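Local coordinates for protein L-rhamnose mutarotase (Formosa agariphila, PDB 6HHN) that catalyses the interconversion of the alpha and beta anomers of L-rhamnose during breakdown of the green-algal polysaccharide ulvan, working as a homodimer, at residues R32-W37 against W87-D93; W37-L43 against N81-W87; L15-L21 against N61-Q67. All blocks are in the same frame, centred on the assembly; numbering follows the deposited sequence. Where two conformers were deposited one is given.

How the contacts relate
Strand 13-20 comes first in the chain and pairs with strand 62-69 in contact 3, closing a loop that carries helices 26-34 and 38-46 and strand 52-57. Within that loop the chain leaves helix 26-34 through a short turn at 35-37 and enters helix 38-46. Both flanks of this turn then meet helix 82-91: the N-terminal part of that helix in contact 2 and its C-terminal part in contact 1. Contact 2 is the inner of two nested closures sharing Trp37 and Trp87. Each crosses contact 3, since 32-43 lies within its loop and helix 82-91 beyond it. Contact 3 joins two strands; contacts 1 and 2 hold helix 82-91 against helices 26-34 and 38-46.

Contact 1 (R32-W37 against W87-D93); sequences RHDQLW and WWDFMAD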
# COMPACT_ATOMS: atom_id res chain seq x y z
N ARG A 32 -3.36 14.76 13.35
CA ARG A 32 -4.34 13.99 14.12
C ARG A 32 -3.87 12.55 14.31
O ARG A 32 -4.11 11.95 15.37
CB ARG A 32 -5.71 14.05 13.44
CG ARG A 32 -6.35 15.43 13.47
CD ARG A 32 -7.76 15.45 12.87
NE ARG A 32 -8.17 16.81 12.48
CZ ARG A 32 -9.34 17.13 11.92
NH1 ARG A 32 -10.25 16.19 11.69
NH2 ARG A 32 -9.60 18.39 11.58
N HIS A 33 -3.19 11.98 13.31
CA HIS A 33 -2.71 10.61 13.45
C HIS A 33 -1.49 10.52 14.35
O HIS A 33 -1.31 9.50 15.03
CB HIS A 33 -2.47 9.98 12.07
CG HIS A 33 -3.75 9.61 11.40
ND1 HIS A 33 -4.25 8.32 11.40
CD2 HIS A 33 -4.70 10.38 10.82
CE1 HIS A 33 -5.43 8.31 10.82
NE2 HIS A 33 -5.73 9.55 10.46
N ASP A 34 -0.67 11.57 14.40
CA ASP A 34 0.41 11.62 15.38
C ASP A 34 -0.16 11.59 16.80
O ASP A 34 0.54 11.17 17.74
CB ASP A 34 1.24 12.90 15.20
CG ASP A 34 2.13 12.87 13.96
OD1 ASP A 34 2.30 11.80 13.33
OD2 ASP A 34 2.67 13.94 13.62
N GLN A 35 -1.40 12.05 16.97
CA GLN A 35 -2.08 12.09 18.26
C GLN A 35 -3.22 11.07 18.34
O GLN A 35 -4.20 11.26 19.07
CB GLN A 35 -2.63 13.49 18.54
CG GLN A 35 -1.60 14.59 18.48
CD GLN A 35 -0.45 14.37 19.43
OE1 GLN A 35 -0.65 13.98 20.59
NE2 GLN A 35 0.77 14.60 18.96
N LEU A 36 -3.10 9.97 17.59
CA LEU A 36 -4.13 8.94 17.59
C LEU A 36 -4.41 8.50 19.01
O LEU A 36 -3.50 8.27 19.80
CB LEU A 36 -3.64 7.73 16.78
CG LEU A 36 -4.63 6.56 16.66
CD1 LEU A 36 -5.75 6.94 15.72
CD2 LEU A 36 -3.95 5.30 16.20
N TRP A 37 -5.70 8.40 19.34
CA TRP A 37 -6.07 8.12 20.72
C TRP A 37 -5.49 6.78 21.16
O TRP A 37 -5.62 5.79 20.42
CB TRP A 37 -7.59 8.07 20.86
CG TRP A 37 -8.28 9.29 20.38
CD1 TRP A 37 -7.77 10.55 20.29
CD2 TRP A 37 -9.63 9.36 19.90
NE1 TRP A 37 -8.73 11.41 19.79
CE2 TRP A 37 -9.88 10.70 19.56
CE3 TRP A 37 -10.66 8.43 19.78
CZ2 TRP A 37 -11.10 11.12 19.03
CZ3 TRP A 37 -11.87 8.84 19.29
CH2 TRP A 37 -12.08 10.18 18.92
N TRP A 87 -13.94 8.18 16.53
CA TRP A 87 -12.81 8.56 15.69
C TRP A 87 -13.29 8.97 14.29
O TRP A 87 -12.85 9.99 13.75
CB TRP A 87 -11.79 7.40 15.61
CG TRP A 87 -10.59 7.76 14.77
CD1 TRP A 87 -10.31 7.32 13.51
CD2 TRP A 87 -9.52 8.63 15.13
NE1 TRP A 87 -9.13 7.86 13.06
CE2 TRP A 87 -8.62 8.67 14.04
CE3 TRP A 87 -9.23 9.37 16.28
CZ2 TRP A 87 -7.46 9.44 14.06
CZ3 TRP A 87 -8.06 10.12 16.31
CH2 TRP A 87 -7.20 10.16 15.19
N TRP A 88 -14.20 8.20 13.71
CA TRP A 88 -14.77 8.59 12.43
C TRP A 88 -15.39 9.98 12.51
O TRP A 88 -15.19 10.83 11.62
CB TRP A 88 -15.82 7.57 12.02
CG TRP A 88 -15.28 6.24 11.65
CD1 TRP A 88 -13.98 5.91 11.38
CD2 TRP A 88 -16.03 5.04 11.51
NE1 TRP A 88 -13.89 4.57 11.06
CE2 TRP A 88 -15.14 4.02 11.14
CE3 TRP A 88 -17.39 4.73 11.65
CZ2 TRP A 88 -15.56 2.71 10.91
CZ3 TRP A 88 -17.80 3.43 11.44
CH2 TRP A 88 -16.89 2.44 11.07
N ASP A 89 -16.19 10.24 13.55
CA ASP A 89 -16.80 11.56 13.68
C ASP A 89 -15.73 12.65 13.75
O ASP A 89 -15.87 13.73 13.17
CB ASP A 89 -17.64 11.63 14.95
CG ASP A 89 -18.91 10.75 14.92
OD1 ASP A 89 -19.33 10.29 13.84
OD2 ASP A 89 -19.49 10.53 16.01
N PHE A 90 -14.66 12.41 14.53
CA PHE A 90 -13.59 13.39 14.70
C PHE A 90 -12.88 13.70 13.39
O PHE A 90 -12.46 14.85 13.18
CB PHE A 90 -12.63 12.81 15.74
CG PHE A 90 -11.41 13.61 16.02
CD1 PHE A 90 -11.47 14.84 16.62
CD2 PHE A 90 -10.15 13.07 15.75
CE1 PHE A 90 -10.32 15.56 16.91
CE2 PHE A 90 -9.00 13.76 16.05
CZ PHE A 90 -9.08 15.02 16.63
N MET A 91 -12.76 12.72 12.49
CA MET A 91 -12.02 12.85 11.26
C MET A 91 -12.88 13.29 10.07
O MET A 91 -12.33 13.49 8.98
CB MET A 91 -11.36 11.51 10.92
CG MET A 91 -10.25 11.10 11.89
SD MET A 91 -8.88 12.25 11.91
CE MET A 91 -8.41 12.18 10.19
N ALA A 92 -14.19 13.42 10.23
CA ALA A 92 -15.09 13.44 9.09
C ALA A 92 -14.99 14.71 8.26
O ALA A 92 -15.41 14.70 7.10
CB ALA A 92 -16.53 13.26 9.57
N ASP A 93 -14.44 15.78 8.82
CA ASP A 93 -14.33 17.04 8.09
C ASP A 93 -13.22 17.04 7.06
O ASP A 93 -13.26 17.85 6.13
CB ASP A 93 -14.09 18.21 9.06
CG ASP A 93 -12.88 18.00 10.00
OD1 ASP A 93 -12.52 16.84 10.33
OD2 ASP A 93 -12.29 19.01 10.44
O HOH W 1 -8.75 8.55 9.75
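Arg32 lies along the C-terminal part of helix 82-91, in the helical layer of this dimeric alpha/beta-barrel (ferredoxin-like) fold. Its CB comes near Met91 SD, its CG comes near Phe90 CE2 and CZ, and CD touches both Met91 SD, at 3.5 Å, and Phe90 CE2. The chain runs extended from CG to NE, which carries the guanidinium out to Asp93. There the grip is end-on and nearly coplanar: NH1 donates to the syn lone pair of Asp93 OD1 at 2.7 Å, and NH2 to OD2 at 3.0 Å, both bonds almost straight.

Next to this salt bridge an aromatic cluster gathers round Trp87. The edge of its six-membered ring is turned into the face of Trp37, planes 88° apart, with Trp87 CE3 over the centre of the Trp37 indole. Another stretch of that edge, at CZ2, points into the face of His33, the probable proton donor; Trp87 itself probably binds the sugar. Tyr29 stacks on His33, and Phe112 of the second subunit meets it edge-to-face. Leu36 CG stands anti to the backbone N (chi1 -179°), directing CD1 over the Trp87 face, 3.6 Å from the six-membered ring centroid. A water lies in the plane of the His33 ring, 3.3 Å from NE2, and weakly accepts from Trp87 NE1.

Contact 2 (W37-L43 against N81-W87); sequences WPELKQL and NEIVKKW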
# COMPACT_ATOMS: atom_id res chain seq x y z
N TRP A 37 -5.70 8.40 19.34
CA TRP A 37 -6.07 8.12 20.72
C TRP A 37 -5.49 6.78 21.16
O TRP A 37 -5.62 5.79 20.42
CB TRP A 37 -7.59 8.07 20.86
CG TRP A 37 -8.28 9.29 20.38
CD1 TRP A 37 -7.77 10.55 20.29
CD2 TRP A 37 -9.63 9.36 19.90
NE1 TRP A 37 -8.73 11.41 19.79
CE2 TRP A 37 -9.88 10.70 19.56
CE3 TRP A 37 -10.66 8.43 19.78
CZ2 TRP A 37 -11.10 11.12 19.03
CZ3 TRP A 37 -11.87 8.84 19.29
CH2 TRP A 37 -12.08 10.18 18.92
N PRO A 38 -4.90 6.69 22.34
CA PRO A 38 -4.43 5.39 22.83
C PRO A 38 -5.52 4.35 22.93
O PRO A 38 -5.24 3.14 22.76
CB PRO A 38 -3.80 5.72 24.19
CG PRO A 38 -4.31 7.01 24.59
CD PRO A 38 -4.68 7.77 23.32
N GLU A 39 -6.76 4.77 23.18
CA GLU A 39 -7.87 3.82 23.21
C GLU A 39 -8.02 3.12 21.88
O GLU A 39 -8.29 1.91 21.83
CB GLU A 39 -9.18 4.55 23.52
CG GLU A 39 -9.31 5.12 24.93
CD GLU A 39 -8.63 6.45 25.16
OE1 GLU A 39 -8.02 7.00 24.22
OE2 GLU A 39 -8.73 6.98 26.30
N LEU A 40 -7.88 3.86 20.77
CA LEU A 40 -8.03 3.28 19.45
C LEU A 40 -6.87 2.36 19.11
O LEU A 40 -7.06 1.29 18.54
CB LEU A 40 -8.20 4.41 18.42
CG LEU A 40 -8.45 3.99 16.97
CD1 LEU A 40 -9.64 3.04 16.89
CD2 LEU A 40 -8.67 5.22 16.13
N LYS A 41 -5.64 2.76 19.47
CA LYS A 41 -4.50 1.88 19.23
C LYS A 41 -4.69 0.55 19.94
O LYS A 41 -4.50 -0.52 19.35
CB LYS A 41 -3.21 2.56 19.68
CG LYS A 41 -2.79 3.77 18.86
CD LYS A 41 -1.43 4.30 19.33
CE LYS A 41 -1.20 5.73 18.89
NZ LYS A 41 0.16 6.22 19.29
N GLN A 42 -5.10 0.60 21.22
CA GLN A 42 -5.30 -0.64 21.96
C GLN A 42 -6.43 -1.47 21.36
O GLN A 42 -6.32 -2.69 21.28
CB GLN A 42 -5.55 -0.36 23.44
CG GLN A 42 -5.53 -1.61 24.27
CD GLN A 42 -4.20 -2.33 24.16
OE1 GLN A 42 -3.14 -1.73 24.38
NE2 GLN A 42 -4.24 -3.59 23.77
N LEU A 43 -7.55 -0.83 20.96
CA LEU A 43 -8.62 -1.61 20.36
C LEU A 43 -8.15 -2.31 19.09
O LEU A 43 -8.51 -3.46 18.83
CB LEU A 43 -9.80 -0.73 20.00
CG LEU A 43 -10.75 -0.39 21.14
CD1 LEU A 43 -11.68 0.74 20.74
CD2 LEU A 43 -11.53 -1.64 21.53
N ASN A 81 -17.95 -0.43 17.19
CA ASN A 81 -17.34 -0.02 18.44
C ASN A 81 -17.49 1.49 18.63
O ASN A 81 -17.25 2.26 17.70
CB ASN A 81 -15.87 -0.41 18.44
CG ASN A 81 -15.15 0.08 19.66
OD1 ASN A 81 -14.71 1.23 19.69
ND2 ASN A 81 -15.01 -0.78 20.67
N GLU A 82 -17.85 1.90 19.85
CA GLU A 82 -18.16 3.30 20.12
C GLU A 82 -16.94 4.20 19.91
O GLU A 82 -17.08 5.35 19.45
CB GLU A 82 -18.69 3.43 21.55
CG GLU A 82 -18.93 4.85 22.04
CD GLU A 82 -19.45 4.92 23.47
OE1 GLU A 82 -20.24 5.83 23.78
OE2 GLU A 82 -19.06 4.05 24.30
N ILE A 83 -15.75 3.72 20.25
CA ILE A 83 -14.56 4.55 20.10
C ILE A 83 -14.20 4.72 18.63
O ILE A 83 -13.78 5.81 18.21
CB ILE A 83 -13.39 3.97 20.91
CG1 ILE A 83 -13.74 3.95 22.42
CG2 ILE A 83 -12.15 4.78 20.71
CD1 ILE A 83 -12.81 3.16 23.33
N VAL A 84 -14.33 3.66 17.84
CA VAL A 84 -14.10 3.76 16.40
C VAL A 84 -15.05 4.78 15.80
O VAL A 84 -14.66 5.63 14.98
CB VAL A 84 -14.23 2.38 15.74
CG1 VAL A 84 -14.24 2.51 14.22
CG2 VAL A 84 -13.11 1.46 16.22
N LYS A 85 -16.33 4.72 16.18
CA LYS A 85 -17.29 5.66 15.63
C LYS A 85 -16.97 7.09 16.03
O LYS A 85 -17.14 8.02 15.23
CB LYS A 85 -18.70 5.27 16.06
CG LYS A 85 -19.19 3.97 15.42
CD LYS A 85 -20.65 3.68 15.78
CE LYS A 85 -20.78 2.69 16.90
NZ LYS A 85 -22.21 2.47 17.25
N LYS A 86 -16.49 7.28 17.27
CA LYS A 86 -16.06 8.61 17.69
C LYS A 86 -14.87 9.09 16.87
O LYS A 86 -14.77 10.28 16.54
CB LYS A 86 -15.72 8.62 19.18
CG LYS A 86 -16.94 8.65 20.08
CD LYS A 86 -16.53 8.36 21.50
CE LYS A 86 -17.71 8.44 22.45
NZ LYS A 86 -18.18 9.84 22.60
N TRP A 87 -13.94 8.18 16.53
CA TRP A 87 -12.81 8.56 15.69
C TRP A 87 -13.29 8.97 14.29
O TRP A 87 -12.85 9.99 13.75
CB TRP A 87 -11.79 7.40 15.61
CG TRP A 87 -10.59 7.76 14.77
CD1 TRP A 87 -10.31 7.32 13.51
CD2 TRP A 87 -9.52 8.63 15.13
NE1 TRP A 87 -9.13 7.86 13.06
CE2 TRP A 87 -8.62 8.67 14.04
CE3 TRP A 87 -9.23 9.37 16.28
CZ2 TRP A 87 -7.46 9.44 14.06
CZ3 TRP A 87 -8.06 10.12 16.31
CH2 TRP A 87 -7.20 10.16 15.19
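Two indoles and a leucine methyl meet where helix 38-46 starts. One face of Trp87 carries Leu40 CD2, 3.6 Å from the centroid of the five-membered ring in a CH-pi contact, while Trp37 lies at the edge of the same indole. The rim of Trp37, in turn, abuts the backbone of the other helix: CZ3 is 3.7 Å from Ile83 O and CH2 is 3.6 Å from Lys86 O, both oxygens near the indole plane. Lys86 CB packs against CZ3, and Ile83 CG2 touches CE3. With CG anti to its carbonyl carbon (chi1 -55°), Trp37 swings the indole across to helix 82-91 from the N-cap position of its own helix. Replacing Trp37 with an alanine would probably open a gap beside Ile83 and Lys86 and leave the edge of Trp87 without the aromatic face it points into.

The setting is a helix pair of the dimeric alpha/beta-barrel fold: the segments 38-43 and 82-87 cross at -127°, their axes 9.8 Å apart at closest approach, with the CA atoms of Leu40 and Ile83 nearest each other. Leu40 also sends CD1 at roughly a right angle to Val84, meeting CG2. Farther along, Leu43 CD1 fits against Ile83 CB and the amide of Asn81, whose CG lies anti to the backbone N (chi1 175°). That rotation suits the helix cap: Asn81 OD1 accepts from Val84 N at 3.1 Å, in the carbonyl plane on a lone pair, and more weakly from Ile83 N. Both Leu43 methyls approach Asn81 ND2, CD2 at 3.7 Å. On the outer flank, Ile83 CD1 rests 3.9 Å from Glu39 CB.

Contact 3 (L15-L21 against N61-Q67); sequences LAFKMKL and NTLFAFQ
Phe17 and Ala65 face each other across a hydrogen-bonded antiparallel pair, with the Ala65 methyl over the phenyl face, 3.5 Å from its centroid. The ring is brought there because Phe17 CG sits between the backbone N and the carbonyl carbon (chi1 49°), which folds it across toward the neighbouring strand. Gln67 adopts the same kind of first torsion and extends its chain, so that its amide comes to the edge of the Phe17 ring, the two planes 85° apart. Leu15 CD1 lies near Gln67 NE2. On this face too, Met19 and Leu63 meet through their CB atoms, and Met19 CE reaches toward the Ala65 methyl.

The other face carries Ala16, Lys18, Lys20, Thr62, Phe64 and Phe66. Lys18, extended, lays CG against Thr62 CG2 at 3.8 Å. Lys20 instead bends at chi2 and chi3, curling back until NZ donates to Thr62 OG1 at 2.9 Å; Thr60 O takes a further hydrogen bond from that amine. Paired backbone bonds join Leu15 with Gln67, Phe17 with Ala65 and Met19 with Leu63. Beyond them, Leu21 N donates to Asn61 O at 3.0 Å, where Asn61 and Thr62 form a G1 beta bulge opposite Asp57.

Phe66 stacks on Phe66 of the second subunit. The face bearing Phe17, Leu63 and Gln67 looks instead toward Tyr29 and Tyr52, which probably bind the sugar. One face to the partner subunit and the other to helices and pocket is the pattern of a dimeric alpha/beta-barrel sheet.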
# COMPACT_ATOMS: atom_id res chain seq x y z
N LEU A 15 -3.85 -7.05 4.48
CA LEU A 15 -4.96 -6.31 3.92
C LEU A 15 -4.47 -4.95 3.44
O LEU A 15 -3.64 -4.32 4.09
CB LEU A 15 -6.04 -6.06 4.98
CG LEU A 15 -6.89 -7.22 5.45
CD1 LEU A 15 -7.99 -6.63 6.32
CD2 LEU A 15 -7.44 -8.02 4.29
N ALA A 16 -5.00 -4.50 2.31
CA ALA A 16 -4.72 -3.16 1.83
C ALA A 16 -6.00 -2.53 1.32
O ALA A 16 -6.87 -3.21 0.77
CB ALA A 16 -3.67 -3.19 0.71
N PHE A 17 -6.06 -1.20 1.46
CA PHE A 17 -7.24 -0.48 1.01
C PHE A 17 -6.89 0.96 0.71
O PHE A 17 -5.89 1.49 1.19
CB PHE A 17 -8.40 -0.58 2.01
CG PHE A 17 -8.05 -0.28 3.46
CD1 PHE A 17 -7.49 -1.26 4.27
CD2 PHE A 17 -8.28 0.96 4.01
CE1 PHE A 17 -7.18 -0.99 5.60
CE2 PHE A 17 -7.98 1.23 5.34
CZ PHE A 17 -7.43 0.24 6.13
N LYS A 18 -7.74 1.59 -0.10
CA LYS A 18 -7.56 2.95 -0.57
C LYS A 18 -8.64 3.84 0.03
O LYS A 18 -9.82 3.48 0.01
CB LYS A 18 -7.66 2.94 -2.11
CG LYS A 18 -7.73 4.28 -2.77
CD LYS A 18 -7.90 4.16 -4.30
CE LYS A 18 -8.34 5.49 -4.87
NZ LYS A 18 -8.52 5.46 -6.33
N MET A 19 -8.23 4.99 0.55
CA MET A 19 -9.13 6.00 1.07
C MET A 19 -8.83 7.33 0.39
O MET A 19 -7.86 7.45 -0.36
CB MET A 19 -9.00 6.13 2.59
CG MET A 19 -9.44 4.87 3.33
SD MET A 19 -9.17 4.92 5.10
CE MET A 19 -7.39 4.78 5.15
N LYS A 20 -9.67 8.33 0.67
CA LYS A 20 -9.59 9.62 -0.01
C LYS A 20 -9.58 10.72 1.04
O LYS A 20 -10.48 10.78 1.88
CB LYS A 20 -10.75 9.83 -1.00
CG LYS A 20 -10.84 8.87 -2.21
CD LYS A 20 -9.64 8.99 -3.15
CE LYS A 20 -9.52 10.38 -3.76
NZ LYS A 20 -8.44 10.42 -4.81
N LEU A 21 -8.58 11.57 1.00
CA LEU A 21 -8.49 12.77 1.82
C LEU A 21 -9.05 13.96 1.05
O LEU A 21 -8.97 14.03 -0.19
CB LEU A 21 -7.01 13.00 2.16
CG LEU A 21 -6.58 14.01 3.21
CD1 LEU A 21 -7.10 13.63 4.58
CD2 LEU A 21 -5.06 14.11 3.23
N ASN A 61 -4.74 13.22 -3.56
CA ASN A 61 -5.57 13.11 -2.35
C ASN A 61 -5.91 11.66 -2.04
O ASN A 61 -7.02 11.37 -1.56
CB ASN A 61 -6.85 13.94 -2.49
CG ASN A 61 -6.59 15.31 -3.04
OD1 ASN A 61 -5.87 16.10 -2.42
ND2 ASN A 61 -7.16 15.62 -4.21
N THR A 62 -4.94 10.75 -2.25
CA THR A 62 -5.22 9.34 -2.06
C THR A 62 -4.39 8.76 -0.92
O THR A 62 -3.18 9.03 -0.82
CB THR A 62 -4.98 8.55 -3.35
OG1 THR A 62 -5.90 9.00 -4.35
CG2 THR A 62 -5.14 7.06 -3.13
N LEU A 63 -5.03 7.96 -0.08
CA LEU A 63 -4.36 7.24 1.00
C LEU A 63 -4.35 5.76 0.68
O LEU A 63 -5.37 5.20 0.28
CB LEU A 63 -5.11 7.47 2.32
CG LEU A 63 -5.21 8.93 2.77
CD1 LEU A 63 -6.28 9.11 3.85
CD2 LEU A 63 -3.84 9.42 3.28
N PHE A 64 -3.20 5.13 0.85
CA PHE A 64 -3.04 3.70 0.68
C PHE A 64 -2.67 3.11 2.03
O PHE A 64 -1.63 3.46 2.60
CB PHE A 64 -1.97 3.41 -0.37
CG PHE A 64 -2.35 3.85 -1.77
CD1 PHE A 64 -3.06 2.99 -2.61
CD2 PHE A 64 -1.99 5.10 -2.27
CE1 PHE A 64 -3.39 3.36 -3.90
CE2 PHE A 64 -2.32 5.48 -3.58
CZ PHE A 64 -3.03 4.61 -4.39
N ALA A 65 -3.52 2.23 2.54
CA ALA A 65 -3.34 1.60 3.84
C ALA A 65 -2.93 0.15 3.67
O ALA A 65 -3.46 -0.56 2.80
CB ALA A 65 -4.65 1.66 4.63
N PHE A 66 -2.00 -0.29 4.52
CA PHE A 66 -1.55 -1.67 4.61
C PHE A 66 -1.60 -2.08 6.08
O PHE A 66 -1.18 -1.31 6.94
CB PHE A 66 -0.11 -1.79 4.11
CG PHE A 66 0.52 -3.13 4.36
CD1 PHE A 66 1.19 -3.39 5.56
CD2 PHE A 66 0.42 -4.13 3.43
CE1 PHE A 66 1.75 -4.63 5.80
CE2 PHE A 66 1.00 -5.38 3.67
CZ PHE A 66 1.66 -5.62 4.86
N GLN A 67 -2.11 -3.27 6.37
CA GLN A 67 -2.05 -3.78 7.74
C GLN A 67 -2.01 -5.30 7.71
O GLN A 67 -2.36 -5.94 6.72
CB GLN A 67 -3.21 -3.28 8.60
CG GLN A 67 -4.54 -3.69 8.10
CD GLN A 67 -5.74 -3.09 8.84
OE1 GLN A 67 -5.70 -1.97 9.40
NE2 GLN A 67 -6.81 -3.81 8.83